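Non-sulfated chondroitin lyase E66 (Autographa californica nucleopolyhedrovirus, PDB 3VSN) cleaves non-sulfated chondroitin as a viral envelope lyase and is essential for oral infectivity, perhaps by digesting the chondroitin sulfate barrier of the host midgut's peritrophic matrix. Local coordinates at residues Phe614-Ile617 / Met618-Thr622; Ala567-Val570 / Asn571-Asn575; Leu176-Ala179 / Val180-Met183; Tyr201-Met204 / Leu205-Tyr208. All coordinates share one frame; numbering follows the deposited sequence.

Contact 1 (Phe614-Ile617 / Met618-Thr622); sequences FSVI and MNSFT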
ATOM      1  N   PHE A 614      29.644   8.836  20.394  1.00 12.85           N
ATOM      2  CA  PHE A 614      30.854   8.527  19.628  1.00 13.10           C
ATOM      3  C   PHE A 614      31.187   7.041  19.737  1.00 13.03           C
ATOM      4  O   PHE A 614      31.606   6.422  18.755  1.00 12.86           O
ATOM      5  CB  PHE A 614      32.072   9.327  20.123  1.00 13.50           C
ATOM      6  CG  PHE A 614      32.010  10.807  19.844  1.00 14.04           C
ATOM      7  CD1 PHE A 614      31.838  11.292  18.550  1.00 14.36           C
ATOM      8  CD2 PHE A 614      32.181  11.721  20.878  1.00 14.33           C
ATOM      9  CE1 PHE A 614      31.797  12.662  18.305  1.00 14.62           C
ATOM     10  CE2 PHE A 614      32.142  13.091  20.639  1.00 14.48           C
ATOM     11  CZ  PHE A 614      31.948  13.560  19.351  1.00 14.52           C
ATOM     12  N   SER A 615      30.995   6.479  20.931  1.00 12.97           N
ATOM     13  CA  SER A 615      31.372   5.086  21.208  1.00 13.14           C
ATOM     14  C   SER A 615      30.522   4.062  20.451  1.00 13.00           C
ATOM     15  O   SER A 615      31.010   2.979  20.109  1.00 12.94           O
ATOM     16  CB  SER A 615      31.351   4.798  22.716  1.00 13.48           C
ATOM     17  OG  SER A 615      30.051   4.955  23.260  1.00 13.77           O
ATOM     18  N   VAL A 616      29.261   4.404  20.191  1.00 12.76           N
ATOM     19  CA  VAL A 616      28.374   3.537  19.411  1.00 12.71           C
ATOM     20  C   VAL A 616      28.867   3.470  17.965  1.00 12.69           C
ATOM     21  O   VAL A 616      28.925   2.393  17.365  1.00 12.52           O
ATOM     22  CB  VAL A 616      26.897   3.998  19.488  1.00 12.82           C
ATOM     23  CG1 VAL A 616      26.039   3.288  18.444  1.00 12.76           C
ATOM     24  CG2 VAL A 616      26.341   3.748  20.884  1.00 12.81           C
ATOM     25  N   ILE A 617      29.234   4.626  17.420  1.00 12.64           N
ATOM     26  CA  ILE A 617      29.795   4.704  16.074  1.00 12.73           C
ATOM     27  C   ILE A 617      31.099   3.900  15.992  1.00 13.04           C
ATOM     28  O   ILE A 617      31.276   3.092  15.072  1.00 12.53           O
ATOM     29  CB  ILE A 617      30.022   6.176  15.645  1.00 12.74           C
ATOM     30  CG1 ILE A 617      28.684   6.931  15.632  1.00 12.80           C
ATOM     31  CG2 ILE A 617      30.686   6.247  14.277  1.00 12.76           C
ATOM     32  CD1 ILE A 617      28.804   8.441  15.581  1.00 13.03           C
ATOM     33  N   MET A 618      31.988   4.114  16.964  1.00 13.36           N
ATOM     34  CA  MET A 618      33.279   3.419  17.017  1.00 14.13           C
ATOM     35  C   MET A 618      33.108   1.900  17.123  1.00 13.83           C
ATOM     36  O   MET A 618      33.761   1.150  16.394  1.00 13.62           O
ATOM     37  CB  MET A 618      34.144   3.957  18.171  1.00 15.24           C
ATOM     38  CG  MET A 618      35.515   3.294  18.329  1.00 16.73           C
ATOM     39  SD  MET A 618      35.517   1.693  19.180  1.00 19.10           S
ATOM     40  CE  MET A 618      34.866   2.147  20.789  1.00 18.29           C
ATOM     41  N   ASN A 619      32.233   1.455  18.023  1.00 13.58           N
ATOM     42  CA  ASN A 619      31.969   0.022  18.183  1.00 13.63           C
ATOM     43  C   ASN A 619      31.377  -0.604  16.922  1.00 12.90           C
ATOM     44  O   ASN A 619      31.736  -1.729  16.561  1.00 12.60           O
ATOM     45  CB  ASN A 619      31.069  -0.251  19.396  1.00 14.45           C
ATOM     46  CG  ASN A 619      31.810  -0.111  20.718  1.00 15.33           C
ATOM     47  OD1 ASN A 619      32.985  -0.456  20.827  1.00 16.97           O
ATOM     48  ND2 ASN A 619      31.119   0.382  21.733  1.00 15.57           N
ATOM     49  N   SER A 620      30.488   0.132  16.254  1.00 12.24           N
ATOM     50  CA  SER A 620      29.850  -0.346  15.026  1.00 12.05           C
ATOM     51  C   SER A 620      30.875  -0.539  13.914  1.00 11.95           C
ATOM     52  O   SER A 620      30.899  -1.583  13.257  1.00 11.88           O
ATOM     53  CB  SER A 620      28.747   0.614  14.575  1.00 11.77           C
ATOM     54  OG  SER A 620      27.744   0.731  15.572  1.00 11.83           O
ATOM     55  N   PHE A 621      31.728   0.468  13.718  1.00 11.93           N
ATOM     56  CA  PHE A 621      32.777   0.416  12.699  1.00 11.91           C
ATOM     57  C   PHE A 621      33.778  -0.708  12.984  1.00 11.80           C
ATOM     58  O   PHE A 621      34.231  -1.389  12.065  1.00 11.62           O
ATOM     59  CB  PHE A 621      33.495   1.767  12.571  1.00 12.15           C
ATOM     60  CG  PHE A 621      32.665   2.857  11.928  1.00 12.41           C
ATOM     61  CD1 PHE A 621      31.503   2.564  11.212  1.00 12.60           C
ATOM     62  CD2 PHE A 621      33.075   4.188  12.008  1.00 12.68           C
ATOM     63  CE1 PHE A 621      30.756   3.574  10.616  1.00 12.62           C
ATOM     64  CE2 PHE A 621      32.335   5.199  11.407  1.00 12.65           C
ATOM     65  CZ  PHE A 621      31.174   4.891  10.716  1.00 12.61           C
ATOM     66  N   THR A 622      34.110  -0.895  14.261  1.00 11.82           N
ATOM     67  CA  THR A 622      34.960  -2.007  14.704  1.00 11.92           C
ATOM     68  C   THR A 622      34.317  -3.365  14.371  1.00 11.78           C
ATOM     69  O   THR A 622      34.980  -4.265  13.845  1.00 11.66           O
ATOM     70  CB  THR A 622      35.272  -1.895  16.217  1.00 12.07           C
ATOM     71  OG1 THR A 622      35.915  -0.639  16.484  1.00 12.23           O
ATOM     72  CG2 THR A 622      36.174  -3.036  16.692  1.00 12.14           C
TER
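Ile617 and Phe621 meet one turn apart on the short alpha-helix 614-623, which packs against an antiparallel sheet in the C-terminal beta-rich part of the protein. The two side chains lie side by side and point the same way. The CG2 branch of Ile617 stands anti to the backbone N (CG1 has chi1 -61°), which brings it to 3.5 Å from CE2 of the Phe621 ring. Ile617 O sits over one face of that ring, 3.4 Å from its CG, while also accepting the backbone N-H of Phe621. Large apolar residues suit this face of the helix because it lies on strands 592-597, 600-605 and 654-658: Ile617 touches Phe603 and Phe656, and Phe621 touches Val601 and Met594. The outward face carries Ser615, Met618, Asn619 and Thr622. Two small hydroxyl residues fold back on the helix. Thr622 OG1 donates to Met618 O at 2.8 Å from above the carbonyl plane. Ser620 likewise bonds within the helix, so that its hydroxyl has a partner where it is buried. Val616 O is gripped by two donors of that serine on opposite faces of its carbonyl plane, Ser620 N at 3.0 Å and Ser620 OG at 2.7 Å.

Contact 2 (Ala567-Val570 / Asn571-Asn575); sequences AFRV and NSDEN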
ATOM      1  N   ALA A 567      27.019 -13.567   6.817  1.00 13.07           N
ATOM      2  CA  ALA A 567      26.623 -12.900   8.054  1.00 12.82           C
ATOM      3  C   ALA A 567      27.382 -13.495   9.231  1.00 12.89           C
ATOM      4  O   ALA A 567      27.736 -14.673   9.220  1.00 12.85           O
ATOM      5  CB  ALA A 567      25.120 -12.995   8.276  1.00 12.73           C
ATOM      6  N   PHE A 568      27.631 -12.670  10.241  1.00 12.80           N
ATOM      7  CA  PHE A 568      28.490 -13.056  11.354  1.00 13.09           C
ATOM      8  C   PHE A 568      27.912 -12.573  12.666  1.00 13.47           C
ATOM      9  O   PHE A 568      27.343 -11.480  12.740  1.00 13.04           O
ATOM     10  CB  PHE A 568      29.891 -12.460  11.193  1.00 12.92           C
ATOM     11  CG  PHE A 568      30.542 -12.755   9.867  1.00 12.93           C
ATOM     12  CD1 PHE A 568      31.247 -13.938   9.671  1.00 12.91           C
ATOM     13  CD2 PHE A 568      30.463 -11.842   8.819  1.00 12.96           C
ATOM     14  CE1 PHE A 568      31.852 -14.210   8.452  1.00 13.03           C
ATOM     15  CE2 PHE A 568      31.070 -12.106   7.598  1.00 13.01           C
ATOM     16  CZ  PHE A 568      31.767 -13.291   7.416  1.00 13.00           C
ATOM     17  N   ARG A 569      28.052 -13.404  13.694  1.00 14.24           N
ATOM     18  CA  ARG A 569      27.796 -12.988  15.063  1.00 15.30           C
ATOM     19  C   ARG A 569      29.148 -12.528  15.615  1.00 15.30           C
ATOM     20  O   ARG A 569      30.042 -13.348  15.847  1.00 14.80           O
ATOM     21  CB  ARG A 569      27.227 -14.152  15.875  1.00 16.52           C
ATOM     22  CG  ARG A 569      26.926 -13.821  17.328  1.00 18.67           C
ATOM     23  CD  ARG A 569      26.814 -15.084  18.165  1.00 20.76           C
ATOM     24  NE  ARG A 569      26.886 -14.799  19.600  1.00 22.69           N
ATOM     25  CZ  ARG A 569      28.009 -14.774  20.314  1.00 23.27           C
ATOM     26  NH1 ARG A 569      29.182 -15.017  19.741  1.00 23.83           N
ATOM     27  NH2 ARG A 569      27.959 -14.501  21.613  1.00 24.13           N
ATOM     28  N   VAL A 570      29.303 -11.218  15.794  1.00 15.26           N
ATOM     29  CA  VAL A 570      30.607 -10.648  16.154  1.00 15.70           C
ATOM     30  C   VAL A 570      30.767 -10.488  17.667  1.00 16.54           C
ATOM     31  O   VAL A 570      30.324  -9.493  18.248  1.00 16.02           O
ATOM     32  CB  VAL A 570      30.887  -9.312  15.417  1.00 15.45           C
ATOM     33  CG1 VAL A 570      32.279  -8.782  15.754  1.00 15.29           C
ATOM     34  CG2 VAL A 570      30.748  -9.492  13.911  1.00 15.27           C
ATOM     35  N   ASN A 571      31.387 -11.492  18.291  1.00 17.76           N
ATOM     36  CA  ASN A 571      31.777 -11.467  19.717  1.00 19.15           C
ATOM     37  C   ASN A 571      30.650 -11.567  20.745  1.00 20.20           C
ATOM     38  O   ASN A 571      30.722 -12.373  21.673  1.00 20.66           O
ATOM     39  CB  ASN A 571      32.665 -10.251  20.035  1.00 19.63           C
ATOM     40  CG  ASN A 571      34.023 -10.324  19.362  1.00 20.23           C
ATOM     41  OD1 ASN A 571      34.521 -11.407  19.063  1.00 20.72           O
ATOM     42  ND2 ASN A 571      34.634  -9.164  19.130  1.00 20.62           N
ATOM     43  N   SER A 572      29.621 -10.743  20.596  1.00 20.84           N
ATOM     44  CA  SER A 572      28.566 -10.684  21.604  1.00 21.83           C
ATOM     45  C   SER A 572      27.185 -10.996  21.042  1.00 21.92           C
ATOM     46  O   SER A 572      26.965 -10.961  19.821  1.00 22.05           O
ATOM     47  CB  SER A 572      28.578  -9.327  22.327  1.00 22.22           C
ATOM     48  OG  SER A 572      28.665  -8.246  21.406  1.00 23.22           O
ATOM     49  N   ASP A 573      26.268 -11.328  21.950  1.00 21.94           N
ATOM     50  CA  ASP A 573      24.868 -11.554  21.611  1.00 21.43           C
ATOM     51  C   ASP A 573      24.294 -10.328  20.914  1.00 19.81           C
ATOM     52  O   ASP A 573      24.536  -9.195  21.341  1.00 20.32           O
ATOM     53  CB  ASP A 573      24.047 -11.844  22.874  1.00 22.86           C
ATOM     54  CG  ASP A 573      24.424 -13.157  23.539  1.00 24.54           C
ATOM     55  OD1 ASP A 573      25.337 -13.857  23.043  1.00 25.77           O
ATOM     56  OD2 ASP A 573      23.795 -13.490  24.567  1.00 25.24           O
ATOM     57  N   GLU A 574      23.543 -10.577  19.841  1.00 17.99           N
ATOM     58  CA  GLU A 574      22.800  -9.548  19.094  1.00 16.55           C
ATOM     59  C   GLU A 574      23.642  -8.662  18.172  1.00 15.27           C
ATOM     60  O   GLU A 574      23.095  -7.819  17.465  1.00 14.89           O
ATOM     61  CB  GLU A 574      21.946  -8.667  20.024  1.00 16.85           C
ATOM     62  CG  GLU A 574      21.005  -9.433  20.939  1.00 17.07           C
ATOM     63  CD  GLU A 574      19.930  -8.546  21.539  1.00 17.69           C
ATOM     64  OE1 GLU A 574      20.013  -8.270  22.754  1.00 18.56           O
ATOM     65  OE2 GLU A 574      19.011  -8.119  20.800  1.00 16.99           O
ATOM     66  N   ASN A 575      24.958  -8.857  18.169  1.00 13.87           N
ATOM     67  CA  ASN A 575      25.846  -8.072  17.317  1.00 12.72           C
ATOM     68  C   ASN A 575      26.019  -8.775  15.968  1.00 12.25           C
ATOM     69  O   ASN A 575      26.939  -9.580  15.792  1.00 12.06           O
ATOM     70  CB  ASN A 575      27.192  -7.846  18.028  1.00 12.49           C
ATOM     71  CG  ASN A 575      27.990  -6.692  17.439  1.00 12.43           C
ATOM     72  OD1 ASN A 575      27.435  -5.665  17.035  1.00 12.35           O
ATOM     73  ND2 ASN A 575      29.305  -6.848  17.412  1.00 12.29           N
TER
HETATM   74  O   HOH W   1      24.684 -15.291  20.743  1.00 39.68           O
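Arg569, at the end of strand 566-569, and Asp573, in the loop that follows, lie side by side and point the same way. With CG anti to the backbone N (chi1 180°), the extended arginine chain spans the loop. Its NH2 donates to Asp573 OD1 in a salt bridge of 3.1 Å, almost straight at 176°. The carboxylate oxygen lies in the guanidinium plane, although the two flat groups are turned 65° apart. A water placed unusually close to Arg569 NE, and donating to Asp573 OD1 at 2.8 Å, probably gives a second link, while Ser572 O lies over one guanidinium face. Beside this pair Val570 and Asn575 cross at a slant. Asn575 ND2 meets a lone pair of Val570 O at 3.0 Å, in the carbonyl plane, and Ser572 N reaches the same oxygen at 2.8 Å. An asparagine fits here because its amide also donates to Ser623 OG. Val570 N bonds to Asn575 O, closing the hairpin, whose loop contains a type II turn from Ser572 to Asn575. The loop thus links the outermost strand 566-569 of a seven-stranded antiparallel sheet to its neighbour 575-579, and Asn575 rests on Leu587 of strand 584-589.

Contact 3 (Leu176-Ala179 / Val180-Met183); sequences LPTA and VNSM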
ATOM      1  N   LEU A 176     -27.221  17.774  -6.701  1.00 22.24           N
ATOM      2  CA  LEU A 176     -25.959  18.204  -6.112  1.00 22.18           C
ATOM      3  C   LEU A 176     -25.967  19.735  -6.000  1.00 22.37           C
ATOM      4  O   LEU A 176     -25.180  20.418  -6.665  1.00 22.07           O
ATOM      5  CB  LEU A 176     -24.793  17.698  -6.975  1.00 22.14           C
ATOM      6  CG  LEU A 176     -23.355  17.676  -6.452  1.00 22.09           C
ATOM      7  CD1 LEU A 176     -23.246  16.871  -5.164  1.00 22.07           C
ATOM      8  CD2 LEU A 176     -22.427  17.105  -7.516  1.00 21.75           C
ATOM      9  N   PRO A 177     -26.880  20.285  -5.165  1.00 22.97           N
ATOM     10  CA  PRO A 177     -27.087  21.741  -5.098  1.00 23.04           C
ATOM     11  C   PRO A 177     -25.880  22.520  -4.568  1.00 23.45           C
ATOM     12  O   PRO A 177     -25.706  23.691  -4.913  1.00 23.59           O
ATOM     13  CB  PRO A 177     -28.287  21.888  -4.157  1.00 23.28           C
ATOM     14  CG  PRO A 177     -28.296  20.641  -3.342  1.00 23.14           C
ATOM     15  CD  PRO A 177     -27.782  19.564  -4.245  1.00 22.84           C
ATOM     16  N   THR A 178     -25.077  21.878  -3.719  1.00 23.04           N
ATOM     17  CA  THR A 178     -23.773  22.408  -3.322  1.00 22.95           C
ATOM     18  C   THR A 178     -22.728  21.305  -3.499  1.00 22.25           C
ATOM     19  O   THR A 178     -23.069  20.173  -3.834  1.00 21.55           O
ATOM     20  CB  THR A 178     -23.740  22.899  -1.855  1.00 23.54           C
ATOM     21  OG1 THR A 178     -23.682  21.771  -0.973  1.00 24.08           O
ATOM     22  CG2 THR A 178     -24.956  23.769  -1.517  1.00 23.67           C
ATOM     23  N   ALA A 179     -21.462  21.643  -3.265  1.00 22.05           N
ATOM     24  CA  ALA A 179     -20.363  20.680  -3.347  1.00 21.82           C
ATOM     25  C   ALA A 179     -20.455  19.551  -2.313  1.00 22.07           C
ATOM     26  O   ALA A 179     -19.896  18.466  -2.518  1.00 21.77           O
ATOM     27  CB  ALA A 179     -19.033  21.405  -3.218  1.00 21.74           C
ATOM     28  N   VAL A 180     -21.168  19.803  -1.215  1.00 22.38           N
ATOM     29  CA  VAL A 180     -21.188  18.877  -0.075  1.00 22.82           C
ATOM     30  C   VAL A 180     -22.590  18.436   0.365  1.00 23.58           C
ATOM     31  O   VAL A 180     -22.746  17.790   1.405  1.00 23.69           O
ATOM     32  CB  VAL A 180     -20.412  19.451   1.138  1.00 23.00           C
ATOM     33  CG1 VAL A 180     -18.933  19.591   0.811  1.00 22.81           C
ATOM     34  CG2 VAL A 180     -20.996  20.786   1.586  1.00 22.97           C
ATOM     35  N   ASN A 181     -23.602  18.776  -0.430  1.00 23.66           N
ATOM     36  CA  ASN A 181     -24.979  18.424  -0.104  1.00 24.12           C
ATOM     37  C   ASN A 181     -25.649  17.690  -1.253  1.00 24.10           C
ATOM     38  O   ASN A 181     -25.561  18.114  -2.406  1.00 24.13           O
ATOM     39  CB  ASN A 181     -25.787  19.672   0.267  1.00 24.77           C
ATOM     40  CG  ASN A 181     -25.323  20.307   1.565  1.00 24.83           C
ATOM     41  OD1 ASN A 181     -25.666  19.845   2.650  1.00 26.06           O
ATOM     42  ND2 ASN A 181     -24.556  21.383   1.458  1.00 24.73           N
ATOM     43  N   SER A 182     -26.307  16.582  -0.931  1.00 24.22           N
ATOM     44  CA  SER A 182     -27.065  15.822  -1.915  1.00 24.34           C
ATOM     45  C   SER A 182     -28.233  15.110  -1.256  1.00 24.96           C
ATOM     46  O   SER A 182     -28.059  14.418  -0.250  1.00 24.69           O
ATOM     47  CB  SER A 182     -26.169  14.814  -2.635  1.00 23.74           C
ATOM     48  OG  SER A 182     -26.909  14.041  -3.566  1.00 23.53           O
ATOM     49  N   MET A 183     -29.420  15.296  -1.836  1.00 25.64           N
ATOM     50  CA  MET A 183     -30.660  14.645  -1.396  1.00 26.30           C
ATOM     51  C   MET A 183     -30.913  14.775   0.112  1.00 26.91           C
ATOM     52  O   MET A 183     -31.320  13.817   0.771  1.00 27.25           O
ATOM     53  CB  MET A 183     -30.697  13.176  -1.847  1.00 26.30           C
ATOM     54  CG  MET A 183     -30.309  12.962  -3.307  1.00 26.76           C
ATOM     55  SD  MET A 183     -30.603  11.299  -3.945  1.00 27.15           S
ATOM     56  CE  MET A 183     -29.535  10.306  -2.904  1.00 27.56           C
TER
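Thr178 and Asn181 make the tight part of this turn, their side chains slanting across each other after helix 161-175. Thr178 OG1 lies between its own backbone N and carbonyl carbon (chi1 76°), a position that turns the hydroxyl back towards the chain that follows. There it accepts from Asn181 ND2 at a short 2.6 Å, nearly in the amide plane, and from Val180 N at 3.2 Å. Threonine suits the place because one small hydroxyl serves both a backbone and a side-chain donor. The other end has no hydrogen bond across the turn: Pro177, on the solvent side, meets Asn181 O with CD, at 3.2 Å, and buried Leu176 reaches the same oxygen with CD1 at 3.8 Å. The buried side is apolar: Ala179 and Val180 face helix 217-225, touching Ile222, and Leu176 lies on Met195 and Tyr199 of helix 189-205. Buried Ser182 turns its OG to Tyr175 O and Thr141 OG1. Val180 lies about 8 Å, side chain to side chain, from the catalytic Asn191. The arrangement is an ST turn, reinforced by the Asn181 amide, leading from helix 161-175 into the small hairpin of strands 181-182 and 185-186 in the alpha/alpha-toroid domain.

Contact 4 (Tyr201-Met204 / Leu205-Tyr208); sequences YSQM and LRGY. Unlike the reference sequence in segment 201-204: Met204 (reference Ile).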
ATOM      1  N   TYR A 201     -17.684  21.643 -12.018  1.00 17.03           N
ATOM      2  CA  TYR A 201     -17.979  21.684 -13.445  1.00 16.90           C
ATOM      3  C   TYR A 201     -19.396  22.201 -13.733  1.00 16.94           C
ATOM      4  O   TYR A 201     -19.584  23.007 -14.648  1.00 16.92           O
ATOM      5  CB  TYR A 201     -17.746  20.321 -14.110  1.00 16.42           C
ATOM      6  CG  TYR A 201     -18.055  20.324 -15.595  1.00 16.14           C
ATOM      7  CD1 TYR A 201     -17.354  21.153 -16.474  1.00 15.93           C
ATOM      8  CD2 TYR A 201     -19.059  19.509 -16.117  1.00 16.02           C
ATOM      9  CE1 TYR A 201     -17.644  21.164 -17.831  1.00 16.08           C
ATOM     10  CE2 TYR A 201     -19.353  19.513 -17.470  1.00 15.79           C
ATOM     11  CZ  TYR A 201     -18.651  20.342 -18.319  1.00 15.93           C
ATOM     12  OH  TYR A 201     -18.950  20.330 -19.659  1.00 16.45           O
ATOM     13  N   SER A 202     -20.378  21.760 -12.947  1.00 17.21           N
ATOM     14  CA  SER A 202     -21.758  22.230 -13.124  1.00 17.95           C
ATOM     15  C   SER A 202     -21.869  23.744 -12.924  1.00 18.25           C
ATOM     16  O   SER A 202     -22.612  24.414 -13.642  1.00 17.93           O
ATOM     17  CB  SER A 202     -22.747  21.474 -12.225  1.00 18.03           C
ATOM     18  OG  SER A 202     -22.630  21.853 -10.864  1.00 18.68           O
ATOM     19  N   GLN A 203     -21.115  24.275 -11.961  1.00 18.75           N
ATOM     20  CA  GLN A 203     -21.064  25.721 -11.729  1.00 19.20           C
ATOM     21  C   GLN A 203     -20.380  26.479 -12.870  1.00 19.27           C
ATOM     22  O   GLN A 203     -20.787  27.593 -13.216  1.00 19.30           O
ATOM     23  CB  GLN A 203     -20.399  26.038 -10.389  1.00 19.54           C
ATOM     24  CG  GLN A 203     -21.271  25.768  -9.172  1.00 19.69           C
ATOM     25  CD  GLN A 203     -22.403  26.771  -9.015  1.00 20.25           C
ATOM     26  OE1 GLN A 203     -23.457  26.645  -9.641  1.00 20.28           O
ATOM     27  NE2 GLN A 203     -22.193  27.766  -8.162  1.00 20.34           N
ATOM     28  N   MET A 204     -19.353  25.873 -13.459  1.00 19.30           N
ATOM     29  CA  MET A 204     -18.687  26.455 -14.623  1.00 19.78           C
ATOM     30  C   MET A 204     -19.638  26.518 -15.820  1.00 20.08           C
ATOM     31  O   MET A 204     -19.636  27.500 -16.569  1.00 19.98           O
ATOM     32  CB  MET A 204     -17.429  25.666 -14.981  1.00 20.16           C
ATOM     33  CG  MET A 204     -16.341  25.726 -13.920  1.00 20.55           C
ATOM     34  SD  MET A 204     -14.957  24.648 -14.328  1.00 22.01           S
ATOM     35  CE  MET A 204     -14.107  25.651 -15.542  1.00 21.33           C
ATOM     36  N   LEU A 205     -20.454  25.476 -15.984  1.00 19.82           N
ATOM     37  CA  LEU A 205     -21.483  25.449 -17.030  1.00 20.30           C
ATOM     38  C   LEU A 205     -22.531  26.551 -16.849  1.00 20.75           C
ATOM     39  O   LEU A 205     -23.084  27.051 -17.831  1.00 20.44           O
ATOM     40  CB  LEU A 205     -22.171  24.082 -17.086  1.00 19.50           C
ATOM     41  CG  LEU A 205     -21.394  22.900 -17.673  1.00 19.14           C
ATOM     42  CD1 LEU A 205     -22.207  21.634 -17.475  1.00 18.61           C
ATOM     43  CD2 LEU A 205     -21.072  23.105 -19.151  1.00 19.16           C
ATOM     44  N   ARG A 206     -22.793  26.916 -15.593  1.00 21.54           N
ATOM     45  CA  ARG A 206     -23.719  28.002 -15.258  1.00 22.48           C
ATOM     46  C   ARG A 206     -23.083  29.385 -15.433  1.00 23.28           C
ATOM     47  O   ARG A 206     -23.757  30.406 -15.291  1.00 23.90           O
ATOM     48  CB  ARG A 206     -24.254  27.838 -13.829  1.00 22.47           C
ATOM     49  CG  ARG A 206     -25.119  26.604 -13.631  1.00 21.99           C
ATOM     50  CD  ARG A 206     -25.663  26.487 -12.217  1.00 22.18           C
ATOM     51  NE  ARG A 206     -26.230  25.159 -12.012  1.00 21.93           N
ATOM     52  CZ  ARG A 206     -25.591  24.146 -11.430  1.00 22.00           C
ATOM     53  NH1 ARG A 206     -24.366  24.307 -10.950  1.00 21.50           N
ATOM     54  NH2 ARG A 206     -26.191  22.970 -11.318  1.00 21.78           N
ATOM     55  N   GLY A 207     -21.786  29.416 -15.727  1.00 23.83           N
ATOM     56  CA  GLY A 207     -21.093  30.670 -16.012  1.00 24.52           C
ATOM     57  C   GLY A 207     -20.294  31.286 -14.878  1.00 25.41           C
ATOM     58  O   GLY A 207     -19.710  32.357 -15.048  1.00 25.67           O
ATOM     59  N   TYR A 208     -20.261  30.624 -13.720  1.00 25.98           N
ATOM     60  CA  TYR A 208     -19.426  31.077 -12.603  1.00 26.42           C
ATOM     61  C   TYR A 208     -17.941  30.835 -12.886  1.00 26.58           C
ATOM     62  O   TYR A 208     -17.572  29.799 -13.444  1.00 26.40           O
ATOM     63  CB  TYR A 208     -19.811  30.367 -11.305  1.00 27.21           C
ATOM     64  CG  TYR A 208     -21.198  30.677 -10.787  1.00 27.92           C
ATOM     65  CD1 TYR A 208     -21.458  31.859 -10.091  1.00 28.36           C
ATOM     66  CD2 TYR A 208     -22.246  29.775 -10.966  1.00 28.23           C
ATOM     67  CE1 TYR A 208     -22.729  32.139  -9.605  1.00 28.68           C
ATOM     68  CE2 TYR A 208     -23.518  30.044 -10.483  1.00 28.40           C
ATOM     69  CZ  TYR A 208     -23.754  31.226  -9.805  1.00 28.96           C
ATOM     70  OH  TYR A 208     -25.017  31.492  -9.324  1.00 29.55           O
TER
HETATM   71  O   HOH W   2     -24.998  21.606  -9.280  1.00 22.85           O
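Arg206 folds back over the last turn of helix 189-205 and meets Ser202 and Gln203. Its CB lies 3.5 Å from Gln203 O, and CG, set anti to the carbonyl carbon (chi1 -65°), comes to 3.3 Å from Ser202 O. From there the chain runs extended. CD passes Gln203 OE1 at 3.4 Å, and CZ brings one guanidinium face over Ser202 O. At the tip NH1 donates twice: to Gln203 OE1 at 2.8 Å, on a lone pair of the amide, and to Ser202 OG at 3.0 Å. Both partners are tilted out of the guanidinium plane. NH2 goes to a water, which donates to Ser202 OG, and to Arg169 O of helix 161-175; Ser202 OG is also bonded to Tyr199 O.

Gln203 is bent at chi2, and its NE2 sits over one face of the Tyr208 ring, 3.4 Å from CD2, the amide and ring planes 37° apart; NE2 is bonded further on to Glu216. One turn apart, Leu205 lays CG over the Tyr201 ring in a CH-pi contact, 20° off the ring normal, and Tyr201 OH reaches Glu35. Gly207, at positive phi, ends the helix in a Schellman motif, a backbone shape that suits glycine, having no CB to strike the preceding carbonyl. Gly207 N bonds to Met204 O, and Tyr208 N returns to Gln203 O at 3.1 Å. Because the oxygens around the guanidinium are neutral, carbonyl, amide and hydroxyl dipoles probably stabilise the arginine's charge, as would the helix's C-terminal end.

Along the chain the order is contact 3, contact 4, contact 2, contact 1, and they form two distant pairs. Contacts 3 and 4 share the N-terminal alpha-helical domain, their centres 15 Å apart: contact 3 follows helix 161-175 and packs on helices 138-154 and 189-205, while contact 4 ends helix 189-205 and packs on 138-154 and 161-175. Contacts 2 and 1, centres 14 Å apart, belong to the beta-rich region: the hairpin loop opens the seven-stranded sheet whose strands 592-597, 600-605 and 654-658 carry helix 614-623. Between the pairs the centres lie 62 to 68 Å apart, on opposite sides of the chain's centre. The pairs thus mark the toroid and beta-sandwich parts of this elongated lyase, with only contact 3 near a catalytic residue.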